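Local coordinates for protein cytochrome c, putative (Shewanella oneidensis, PDB 1SP3) that carries eight covalently bound c-type hemes and probably reduces tetrathionate in respiration, at residues E17-T20 and Q21-C25; L124-I127 and A128-V131; N177-Q180 and C181-H185. All coordinates share one frame; numbering follows the deposited sequence.

Interaction 1 of 3, residues E17-T20 and Q21-C25. With HEC (heme c), chain C.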
loop_
_atom_site.group_PDB
_atom_site.type_symbol
_atom_site.label_atom_id
_atom_site.label_comp_id
_atom_site.label_asym_id
_atom_site.label_seq_id
_atom_site.Cartn_x
_atom_site.Cartn_y
_atom_site.Cartn_z
ATOM N N GLU A 17 4.544 -27.024 8.956
ATOM C CA GLU A 17 4.951 -28.384 8.543
ATOM C C GLU A 17 5.339 -28.479 7.074
ATOM O O GLU A 17 6.175 -29.320 6.672
ATOM C CB GLU A 17 3.776 -29.305 8.654
ATOM C CG GLU A 17 3.633 -29.975 9.975
ATOM C CD GLU A 17 2.360 -30.796 9.955
ATOM O OE1 GLU A 17 2.407 -31.901 9.423
ATOM O OE2 GLU A 17 1.310 -30.302 10.386
ATOM N N VAL A 18 4.612 -27.718 6.250
ATOM C CA VAL A 18 5.018 -27.600 4.879
ATOM C C VAL A 18 6.358 -26.931 4.853
ATOM O O VAL A 18 7.253 -27.417 4.189
ATOM C CB VAL A 18 4.014 -26.883 3.983
ATOM C CG1 VAL A 18 4.571 -26.746 2.544
ATOM C CG2 VAL A 18 2.679 -27.679 3.941
ATOM N N THR A 19 6.508 -25.840 5.606
ATOM C CA THR A 19 7.706 -25.033 5.467
ATOM C C THR A 19 8.877 -25.834 5.961
ATOM O O THR A 19 9.998 -25.705 5.419
ATOM C CB THR A 19 7.646 -23.697 6.271
ATOM O OG1 THR A 19 6.734 -22.839 5.636
ATOM C CG2 THR A 19 8.991 -22.884 6.128
ATOM N N THR A 20 8.661 -26.561 7.059
ATOM C CA THR A 20 9.754 -27.356 7.563
ATOM C C THR A 20 10.288 -28.408 6.575
ATOM O O THR A 20 11.515 -28.644 6.518
ATOM C CB THR A 20 9.691 -27.767 9.119
ATOM O OG1 THR A 20 9.912 -29.178 9.337
ATOM C CG2 THR A 20 8.498 -27.420 9.805
ATOM N N GLN A 21 9.419 -28.900 5.709
ATOM C CA GLN A 21 9.929 -29.618 4.535
ATOM C C GLN A 21 10.800 -28.764 3.571
ATOM O O GLN A 21 11.992 -29.141 3.303
ATOM C CB GLN A 21 8.788 -30.286 3.785
ATOM C CG GLN A 21 8.277 -31.558 4.590
ATOM C CD GLN A 21 9.456 -32.441 5.063
ATOM O OE1 GLN A 21 10.291 -32.867 4.238
ATOM N NE2 GLN A 21 9.547 -32.682 6.393
ATOM N N CYS A 22 10.238 -27.638 3.071
ATOM C CA CYS A 22 10.954 -26.749 2.132
ATOM C C CYS A 22 12.378 -26.443 2.614
ATOM O O CYS A 22 13.349 -26.443 1.864
ATOM C CB CYS A 22 10.203 -25.424 1.944
ATOM S SG CYS A 22 8.457 -25.578 1.556
ATOM N N LEU A 23 12.504 -26.191 3.888
ATOM C CA LEU A 23 13.830 -25.967 4.469
ATOM C C LEU A 23 14.802 -27.180 4.404
ATOM O O LEU A 23 15.922 -26.991 4.574
ATOM C CB LEU A 23 13.693 -25.584 5.942
ATOM C CG LEU A 23 12.781 -24.404 6.240
ATOM C CD1 LEU A 23 12.457 -24.394 7.747
ATOM C CD2 LEU A 23 13.509 -23.163 5.885
ATOM N N THR A 24 14.392 -28.413 4.195
ATOM C CA THR A 24 15.441 -29.469 4.056
ATOM C C THR A 24 16.349 -29.127 2.831
ATOM O O THR A 24 17.512 -29.526 2.784
ATOM C CB THR A 24 14.827 -30.905 3.945
ATOM O OG1 THR A 24 13.756 -30.946 2.970
ATOM C CG2 THR A 24 14.112 -31.310 5.292
ATOM N N CYS A 25 15.833 -28.320 1.879
ATOM C CA CYS A 25 16.585 -27.976 0.685
ATOM C C CYS A 25 16.693 -26.496 0.420
ATOM O O CYS A 25 17.560 -26.110 -0.360
ATOM C CB CYS A 25 15.889 -28.615 -0.497
ATOM S SG CYS A 25 15.722 -30.473 -0.503
HETATM FE FE HEC C . 12.129 -26.623 -4.242
HETATM C CHA HEC C . 13.172 -25.476 -7.195
HETATM C CHB HEC C . 10.149 -23.866 -3.785
HETATM C CHC HEC C . 10.608 -28.094 -1.512
HETATM C CHD HEC C . 14.543 -29.025 -4.192
HETATM N NA HEC C . 11.738 -24.925 -5.288
HETATM C C1A HEC C . 12.231 -24.695 -6.542
HETATM C C2A HEC C . 11.670 -23.455 -6.988
HETATM C C3A HEC C . 10.822 -23.008 -6.045
HETATM C C4A HEC C . 10.865 -23.930 -4.946
HETATM C CMA HEC C . 9.926 -21.743 -6.115
HETATM C CAA HEC C . 11.955 -22.801 -8.377
HETATM C CBA HEC C . 10.734 -23.303 -9.181
HETATM C CGA HEC C . 10.818 -22.897 -10.608
HETATM O O1A HEC C . 9.813 -23.179 -11.343
HETATM O O2A HEC C . 11.875 -22.307 -10.978
HETATM N NB HEC C . 10.633 -26.109 -2.880
HETATM C C1B HEC C . 9.988 -24.882 -2.888
HETATM C C2B HEC C . 9.053 -24.893 -1.772
HETATM C C3B HEC C . 9.185 -26.070 -1.157
HETATM C C4B HEC C . 10.160 -26.856 -1.855
HETATM C CMB HEC C . 8.107 -23.723 -1.398
HETATM C CAB HEC C . 8.331 -26.589 -0.003
HETATM C CBB HEC C . 7.034 -26.643 -0.373
HETATM N NC HEC C . 12.483 -28.238 -3.119
HETATM C C1C HEC C . 11.766 -28.653 -2.016
HETATM C C2C HEC C . 12.403 -29.821 -1.477
HETATM C C3C HEC C . 13.499 -30.076 -2.225
HETATM C C4C HEC C . 13.572 -29.068 -3.254
HETATM C CMC HEC C . 11.887 -30.579 -0.201
HETATM C CAC HEC C . 14.578 -31.234 -2.055
HETATM C CBC HEC C . 14.241 -32.510 -1.751
HETATM N ND HEC C . 13.611 -27.178 -5.509
HETATM C C1D HEC C . 14.502 -28.197 -5.280
HETATM C C2D HEC C . 15.472 -28.238 -6.382
HETATM C C3D HEC C . 15.015 -27.161 -7.289
HETATM C C4D HEC C . 13.865 -26.555 -6.680
HETATM C CMD HEC C . 16.703 -29.165 -6.607
HETATM C CAD HEC C . 15.736 -26.748 -8.584
HETATM C CBD HEC C . 16.873 -25.877 -8.079
HETATM C CGD HEC C . 17.860 -25.522 -9.201
HETATM O O1D HEC C . 18.766 -26.348 -9.579
HETATM O O2D HEC C . 17.725 -24.400 -9.771
HETATM O O HOH W 1 6.990 -31.322 7.989
#
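Thr19 and Leu23 meet one turn apart on helix 15-34, just where this helix carries the CXXCH heme-binding motif of a c-type cytochrome. Their side chains cross at a slant. CG2 of Thr19 packs against CG of Leu23 at 4.1 Å. CG of Leu23 also sits 3.2 Å from Thr19 O, so the leucine packs on the carbonyl oxygen as well as the methyl. CG2 of Thr19 reaches the leucine because it stands opposite the backbone N, beside the carbonyl carbon. OG1, beside the backbone N, is hydrogen-bonded to Val96 O. Beneath the side chains, Leu23 N gives a nearly straight hydrogen bond to Thr19 O (168° at the hydrogen), almost in line with the carbonyl bond. Cut back to an alanine, Leu23 would lose CG and both methyls, which would probably open a gap beside Thr19 CG2 and leave Thr19 O less shielded.

On another side of the helix, Val18 and Cys22 are paired in the same i to i+4 way. CG1 of Val18 lies 4.2 Å from Cys22 SG and also touches CBB of the heme. Cys22 N bonds to Val18 O in the carbonyl plane. Farther on, Gln21 O accepts from both the N and the OG1 of Thr24. Thr24 OG1 stands between its own backbone N and carbonyl carbon (chi1 48°), a rotation that turns it back to this oxygen. The two cysteines hold heme c #1 by thioethers: Cys22 SG is 1.9 Å from heme CAB, and Cys25 SG is 2.1 Å from heme CAC.

Interaction 2 of 3, residues L124-I127 and A128-V131. With HEC (heme c), chain C.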
loop_
_atom_site.group_PDB
_atom_site.type_symbol
_atom_site.label_atom_id
_atom_site.label_comp_id
_atom_site.label_asym_id
_atom_site.label_seq_id
_atom_site.Cartn_x
_atom_site.Cartn_y
_atom_site.Cartn_z
ATOM N N LEU A 124 -2.864 -29.250 1.423
ATOM C CA LEU A 124 -1.507 -28.733 1.520
ATOM C C LEU A 124 -0.470 -29.508 0.711
ATOM O O LEU A 124 0.373 -28.911 0.050
ATOM C CB LEU A 124 -1.060 -28.585 2.973
ATOM C CG LEU A 124 -1.823 -27.502 3.770
ATOM C CD1 LEU A 124 -1.343 -27.557 5.205
ATOM C CD2 LEU A 124 -1.639 -26.075 3.222
ATOM N N ALA A 125 -0.491 -30.833 0.802
ATOM C CA ALA A 125 0.480 -31.636 0.081
ATOM C C ALA A 125 0.482 -31.311 -1.395
ATOM O O ALA A 125 1.541 -31.012 -1.980
ATOM C CB ALA A 125 0.254 -33.171 0.358
ATOM N N LYS A 126 -0.714 -31.261 -1.957
ATOM C CA LYS A 126 -0.946 -30.966 -3.381
ATOM C C LYS A 126 -0.478 -29.577 -3.784
ATOM O O LYS A 126 0.220 -29.421 -4.798
ATOM C CB LYS A 126 -2.411 -31.142 -3.752
ATOM C CG LYS A 126 -2.682 -31.252 -5.244
ATOM C CD LYS A 126 -2.020 -32.548 -5.863
ATOM C CE LYS A 126 -2.246 -33.899 -5.043
ATOM N NZ LYS A 126 -2.601 -35.100 -5.905
ATOM N N ILE A 127 -0.800 -28.582 -2.963
ATOM C CA ILE A 127 -0.259 -27.239 -3.174
ATOM C C ILE A 127 1.282 -27.286 -3.185
ATOM O O ILE A 127 1.898 -26.746 -4.111
ATOM C CB ILE A 127 -0.788 -26.296 -2.109
ATOM C CG1 ILE A 127 -2.320 -26.101 -2.331
ATOM C CG2 ILE A 127 0.071 -24.972 -2.029
ATOM C CD1 ILE A 127 -3.084 -25.370 -1.241
ATOM N N ALA A 128 1.891 -27.901 -2.166
ATOM C CA ALA A 128 3.355 -27.969 -2.057
ATOM C C ALA A 128 3.997 -28.624 -3.264
ATOM O O ALA A 128 5.030 -28.176 -3.683
ATOM C CB ALA A 128 3.775 -28.751 -0.858
ATOM N N GLN A 129 3.395 -29.699 -3.797
ATOM C CA GLN A 129 3.962 -30.413 -4.933
ATOM C C GLN A 129 3.937 -29.588 -6.199
ATOM O O GLN A 129 4.825 -29.740 -7.088
ATOM C CB GLN A 129 3.189 -31.695 -5.180
ATOM C CG GLN A 129 3.466 -32.763 -4.141
ATOM C CD GLN A 129 2.409 -33.833 -4.155
ATOM O OE1 GLN A 129 1.950 -34.246 -3.093
ATOM N NE2 GLN A 129 2.008 -34.283 -5.363
ATOM N N ASN A 130 2.952 -28.693 -6.292
ATOM C CA ASN A 130 2.816 -27.925 -7.518
ATOM C C ASN A 130 3.445 -26.522 -7.570
ATOM O O ASN A 130 3.249 -25.789 -8.502
ATOM C CB ASN A 130 1.375 -27.904 -7.907
ATOM C CG ASN A 130 0.933 -29.278 -8.424
ATOM O OD1 ASN A 130 1.190 -29.571 -9.581
ATOM N ND2 ASN A 130 0.360 -30.164 -7.518
ATOM N N VAL A 131 4.219 -26.201 -6.546
ATOM C CA VAL A 131 4.813 -24.883 -6.306
ATOM C C VAL A 131 5.680 -24.533 -7.535
ATOM O O VAL A 131 6.274 -25.416 -8.172
ATOM C CB VAL A 131 5.541 -25.153 -4.998
ATOM C CG1 VAL A 131 7.008 -25.125 -5.020
ATOM C CG2 VAL A 131 4.816 -24.622 -3.747
HETATM FE FE HEC C . 12.129 -26.623 -4.242
HETATM C CHA HEC C . 13.172 -25.476 -7.195
HETATM C CHB HEC C . 10.149 -23.866 -3.785
HETATM C CHC HEC C . 10.608 -28.094 -1.512
HETATM C CHD HEC C . 14.543 -29.025 -4.192
HETATM N NA HEC C . 11.738 -24.925 -5.288
HETATM C C1A HEC C . 12.231 -24.695 -6.542
HETATM C C2A HEC C . 11.670 -23.455 -6.988
HETATM C C3A HEC C . 10.822 -23.008 -6.045
HETATM C C4A HEC C . 10.865 -23.930 -4.946
HETATM C CMA HEC C . 9.926 -21.743 -6.115
HETATM C CAA HEC C . 11.955 -22.801 -8.377
HETATM C CBA HEC C . 10.734 -23.303 -9.181
HETATM C CGA HEC C . 10.818 -22.897 -10.608
HETATM O O1A HEC C . 9.813 -23.179 -11.343
HETATM O O2A HEC C . 11.875 -22.307 -10.978
HETATM N NB HEC C . 10.633 -26.109 -2.880
HETATM C C1B HEC C . 9.988 -24.882 -2.888
HETATM C C2B HEC C . 9.053 -24.893 -1.772
HETATM C C3B HEC C . 9.185 -26.070 -1.157
HETATM C C4B HEC C . 10.160 -26.856 -1.855
HETATM C CMB HEC C . 8.107 -23.723 -1.398
HETATM C CAB HEC C . 8.331 -26.589 -0.003
HETATM C CBB HEC C . 7.034 -26.643 -0.373
HETATM N NC HEC C . 12.483 -28.238 -3.119
HETATM C C1C HEC C . 11.766 -28.653 -2.016
HETATM C C2C HEC C . 12.403 -29.821 -1.477
HETATM C C3C HEC C . 13.499 -30.076 -2.225
HETATM C C4C HEC C . 13.572 -29.068 -3.254
HETATM C CMC HEC C . 11.887 -30.579 -0.201
HETATM C CAC HEC C . 14.578 -31.234 -2.055
HETATM C CBC HEC C . 14.241 -32.510 -1.751
HETATM N ND HEC C . 13.611 -27.178 -5.509
HETATM C C1D HEC C . 14.502 -28.197 -5.280
HETATM C C2D HEC C . 15.472 -28.238 -6.382
HETATM C C3D HEC C . 15.015 -27.161 -7.289
HETATM C C4D HEC C . 13.865 -26.555 -6.680
HETATM C CMD HEC C . 16.703 -29.165 -6.607
HETATM C CAD HEC C . 15.736 -26.748 -8.584
HETATM C CBD HEC C . 16.873 -25.877 -8.079
HETATM C CGD HEC C . 17.860 -25.522 -9.201
HETATM O O1D HEC C . 18.766 -26.348 -9.579
HETATM O O2D HEC C . 17.725 -24.400 -9.771
#
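Lys126 and Asn130 make the main polar contact, where helix 124-129 ends. Lys126 O accepts two hydrogen bonds from Asn130. One comes from the backbone N. The other comes from the side-chain ND2 at 2.8 Å and is nearly straight, 167° at the hydrogen. The two donors reach the oxygen from opposite faces of its carbonyl plane. Lys126 O lies close to the plane of the asparagine amide, which suits an N-H donor. With chi1 at -72°, CG of Asn130 stands beside its own backbone N, and the amide folds back over the last turn. Asn130 N makes a further, weak bond to Ile127 O. Earlier in the helix the ordinary i to i+4 bonds hold: Ala128 N to Leu124 O, and Gln129 N to Ala125 O, both 2.9 Å.

The van der Waals contacts are of two kinds. Along the chain, the aliphatic part of Lys126 runs alongside the Asn130 side chain, pointing the same way, with CD 3.8 Å from ND2. Just beyond the helix, CG2 of Val131 lies 3.6 Å from Ile127 O. The rest face the heme. CG1 of Val131 approaches the macrocycle at heme CHB, 3.6 Å away, while CB of Ala128 meets heme CBB at 3.9 Å. Beyond the two segments, Ile127 packs on Leu99, and Val131 touches Leu99 and His4, an axial ligand of heme c #1.

Asn130 is the first residue to leave helical angles, and its amide supplies an extra bond at the helix C-terminus. The whole is a short helix ending at a c-type heme pocket, with Ala128 and Val131 forming part of the wall around heme c #1.

Interaction 3 of 3, residues N177-Q180 and C181-H185. With HEC (heme c), chain G.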
loop_
_atom_site.group_PDB
_atom_site.type_symbol
_atom_site.label_atom_id
_atom_site.label_comp_id
_atom_site.label_asym_id
_atom_site.label_seq_id
_atom_site.Cartn_x
_atom_site.Cartn_y
_atom_site.Cartn_z
ATOM N N ASN A 177 1.596 -7.818 -23.802
ATOM C CA ASN A 177 2.907 -7.957 -23.149
ATOM C C ASN A 177 2.884 -8.960 -21.989
ATOM O O ASN A 177 3.909 -9.570 -21.755
ATOM C CB ASN A 177 3.534 -6.636 -22.688
ATOM C CG ASN A 177 3.914 -5.725 -23.824
ATOM O OD1 ASN A 177 4.495 -6.145 -24.834
ATOM N ND2 ASN A 177 3.594 -4.448 -23.659
ATOM N N ASN A 178 1.748 -9.119 -21.288
ATOM C CA ASN A 178 1.609 -10.164 -20.322
ATOM C C ASN A 178 2.724 -10.204 -19.245
ATOM O O ASN A 178 3.247 -11.297 -18.850
ATOM C CB ASN A 178 1.567 -11.508 -21.074
ATOM C CG ASN A 178 1.196 -12.641 -20.172
ATOM O OD1 ASN A 178 1.616 -13.789 -20.404
ATOM N ND2 ASN A 178 0.432 -12.337 -19.114
ATOM N N PHE A 179 3.146 -9.033 -18.791
ATOM C CA PHE A 179 4.233 -9.055 -17.801
ATOM C C PHE A 179 3.751 -9.675 -16.488
ATOM O O PHE A 179 2.622 -9.403 -16.069
ATOM C CB PHE A 179 4.697 -7.657 -17.447
ATOM C CG PHE A 179 5.596 -7.016 -18.444
ATOM C CD1 PHE A 179 5.899 -7.625 -19.672
ATOM C CD2 PHE A 179 6.112 -5.751 -18.167
ATOM C CE1 PHE A 179 6.705 -6.988 -20.581
ATOM C CE2 PHE A 179 6.894 -5.115 -19.062
ATOM C CZ PHE A 179 7.223 -5.761 -20.275
ATOM N N GLN A 180 4.598 -10.464 -15.839
ATOM C CA GLN A 180 4.373 -10.783 -14.407
ATOM C C GLN A 180 4.974 -9.658 -13.606
ATOM O O GLN A 180 5.802 -8.942 -14.182
ATOM C CB GLN A 180 5.107 -12.097 -14.021
ATOM C CG GLN A 180 4.681 -13.300 -14.973
ATOM C CD GLN A 180 3.164 -13.472 -15.058
ATOM O OE1 GLN A 180 2.405 -13.180 -14.088
ATOM N NE2 GLN A 180 2.711 -13.974 -16.177
ATOM N N CYS A 181 4.685 -9.545 -12.287
ATOM C CA CYS A 181 5.141 -8.420 -11.522
ATOM C C CYS A 181 6.647 -8.319 -11.492
ATOM O O CYS A 181 7.172 -7.202 -11.625
ATOM C CB CYS A 181 4.657 -8.514 -10.080
ATOM S SG CYS A 181 2.910 -8.827 -9.860
ATOM N N GLN A 182 7.324 -9.487 -11.322
ATOM C CA GLN A 182 8.784 -9.532 -11.293
ATOM C C GLN A 182 9.429 -9.251 -12.638
ATOM O O GLN A 182 10.621 -9.093 -12.663
ATOM C CB GLN A 182 9.358 -10.856 -10.737
ATOM C CG GLN A 182 9.065 -12.072 -11.665
ATOM C CD GLN A 182 7.758 -12.810 -11.360
ATOM O OE1 GLN A 182 6.719 -12.202 -11.003
ATOM N NE2 GLN A 182 7.809 -14.127 -11.456
ATOM N N ASN A 183 8.696 -9.217 -13.749
ATOM C CA ASN A 183 9.319 -8.729 -14.989
ATOM C C ASN A 183 9.803 -7.268 -14.772
ATOM O O ASN A 183 10.829 -6.846 -15.322
ATOM C CB ASN A 183 8.285 -8.726 -16.065
ATOM C CG ASN A 183 8.269 -9.977 -16.872
ATOM O OD1 ASN A 183 9.050 -10.063 -17.834
ATOM N ND2 ASN A 183 7.356 -10.940 -16.565
ATOM N N CYS A 184 9.078 -6.482 -13.968
ATOM C CA CYS A 184 9.659 -5.198 -13.589
ATOM C C CYS A 184 10.358 -5.213 -12.207
ATOM O O CYS A 184 11.385 -4.565 -11.999
ATOM C CB CYS A 184 8.642 -4.103 -13.568
ATOM S SG CYS A 184 7.741 -3.739 -15.085
ATOM N N HIS A 185 9.740 -5.916 -11.261
ATOM C CA HIS A 185 10.191 -5.998 -9.896
ATOM C C HIS A 185 11.218 -7.116 -9.832
ATOM O O HIS A 185 10.956 -8.189 -9.255
ATOM C CB HIS A 185 8.966 -6.288 -9.014
ATOM C CG HIS A 185 8.104 -5.088 -8.839
ATOM N ND1 HIS A 185 8.448 -4.027 -8.001
ATOM C CD2 HIS A 185 6.950 -4.736 -9.438
ATOM C CE1 HIS A 185 7.547 -3.066 -8.119
ATOM N NE2 HIS A 185 6.622 -3.471 -8.976
HETATM FE FE HEC G . 4.958 -2.404 -9.326
HETATM C CHA HEC G . 5.875 0.229 -7.333
HETATM C CHB HEC G . 3.644 -3.961 -6.661
HETATM C CHC HEC G . 3.758 -4.923 -11.432
HETATM C CHD HEC G . 6.443 -0.935 -12.001
HETATM N NA HEC G . 4.719 -1.950 -7.328
HETATM C C1A HEC G . 5.225 -0.831 -6.721
HETATM C C2A HEC G . 4.942 -0.918 -5.330
HETATM C C3A HEC G . 4.309 -2.069 -5.134
HETATM C C4A HEC G . 4.146 -2.723 -6.418
HETATM C CMA HEC G . 3.783 -2.604 -3.790
HETATM C CAA HEC G . 5.295 0.179 -4.304
HETATM C CBA HEC G . 4.097 1.175 -4.376
HETATM C CGA HEC G . 4.307 2.149 -3.221
HETATM O O1A HEC G . 4.152 1.685 -2.041
HETATM O O2A HEC G . 4.646 3.368 -3.448
HETATM N NB HEC G . 3.965 -4.091 -9.125
HETATM C C1B HEC G . 3.513 -4.566 -7.891
HETATM C C2B HEC G . 2.752 -5.768 -8.108
HETATM C C3B HEC G . 2.763 -6.015 -9.433
HETATM C C4B HEC G . 3.533 -4.998 -10.083
HETATM C CMB HEC G . 2.060 -6.603 -6.985
HETATM C CAB HEC G . 2.034 -7.193 -10.175
HETATM C CBB HEC G . 0.658 -7.282 -10.064
HETATM N NC HEC G . 5.058 -2.859 -11.340
HETATM C C1C HEC G . 4.554 -3.972 -11.958
HETATM C C2C HEC G . 4.961 -3.943 -13.306
HETATM C C3C HEC G . 5.703 -2.819 -13.463
HETATM C C4C HEC G . 5.778 -2.147 -12.219
HETATM C CMC HEC G . 4.552 -5.096 -14.299
HETATM C CAC HEC G . 6.472 -2.314 -14.747
HETATM C CBC HEC G . 5.834 -2.328 -15.979
HETATM N ND HEC G . 5.991 -0.670 -9.634
HETATM C C1D HEC G . 6.520 -0.205 -10.830
HETATM C C2D HEC G . 7.144 1.095 -10.681
HETATM C C3D HEC G . 7.027 1.404 -9.263
HETATM C C4D HEC G . 6.243 0.301 -8.679
HETATM C CMD HEC G . 7.879 2.025 -11.759
HETATM C CAD HEC G . 7.572 2.687 -8.539
HETATM C CBD HEC G . 8.734 2.130 -7.695
HETATM C CGD HEC G . 10.062 2.061 -8.420
HETATM O O1D HEC G . 11.040 1.653 -7.785
HETATM O O2D HEC G . 10.183 2.514 -9.607
#
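Phe179 lies against Asn183 and Cys184, beside the CXXCH segment that binds heme c #6. Its CB touches Asn183 CB at 4.0 Å and lies near the heme methyl CMC. CG stands beside the backbone N (chi1 -78°), which brings the ring to Asn183 and Cys184; it meets the same Asn183 CB. The ring and the asparagine amide are stacked, their planes only 13° apart, although the two side chains cross at about a right angle. Farther round the ring, CD2 reaches Cys184 SG at 4.0 Å. This is a sulfur-aromatic contact, with the sulfur oblique to the ring. Heme CBC lies at the ring edge, near its plane. The backbone adds one bond across the turn, from Asn183 N to Gln180 O at 2.9 Å, with the donor above the carbonyl plane.

Cys181 SG and Cys184 SG are each bonded to the heme as thioethers, to CAB and CAC, at 1.9 Å. His185 NE2 binds the iron at 2.0 Å, and His400 supplies the other axial nitrogen. ND1 of His185 is hydrogen-bonded to Ser193 O, which probably fixes the imidazole rotation. Bis-histidine ligation of this kind is consistent with electron transfer at this heme.

Interactions 1 and 2 share one heme, heme c #1, and touch directly. Val18 of helix 15-34 bridges them: its CG2 lies 4.0 Å from Leu124 CB, and its CG1 lies 4.0 Å from Ala128 CB. Their centres are 12 Å apart. Interaction 1 supplies the thioether links, whereas interaction 2 packs Ala128 and Val131 against the heme. Interaction 3 belongs to a different heme, heme c #6, and touches neither of the others. Its nearest atoms are about 11 Å from interaction 2 and about 17 Å from interaction 1. The side chain of Cys22 is near a second heme, probably heme c #2, since Cys98, which binds that heme, is close by. Gln182 of interaction 3 is hydrogen-bonded to heme c #2.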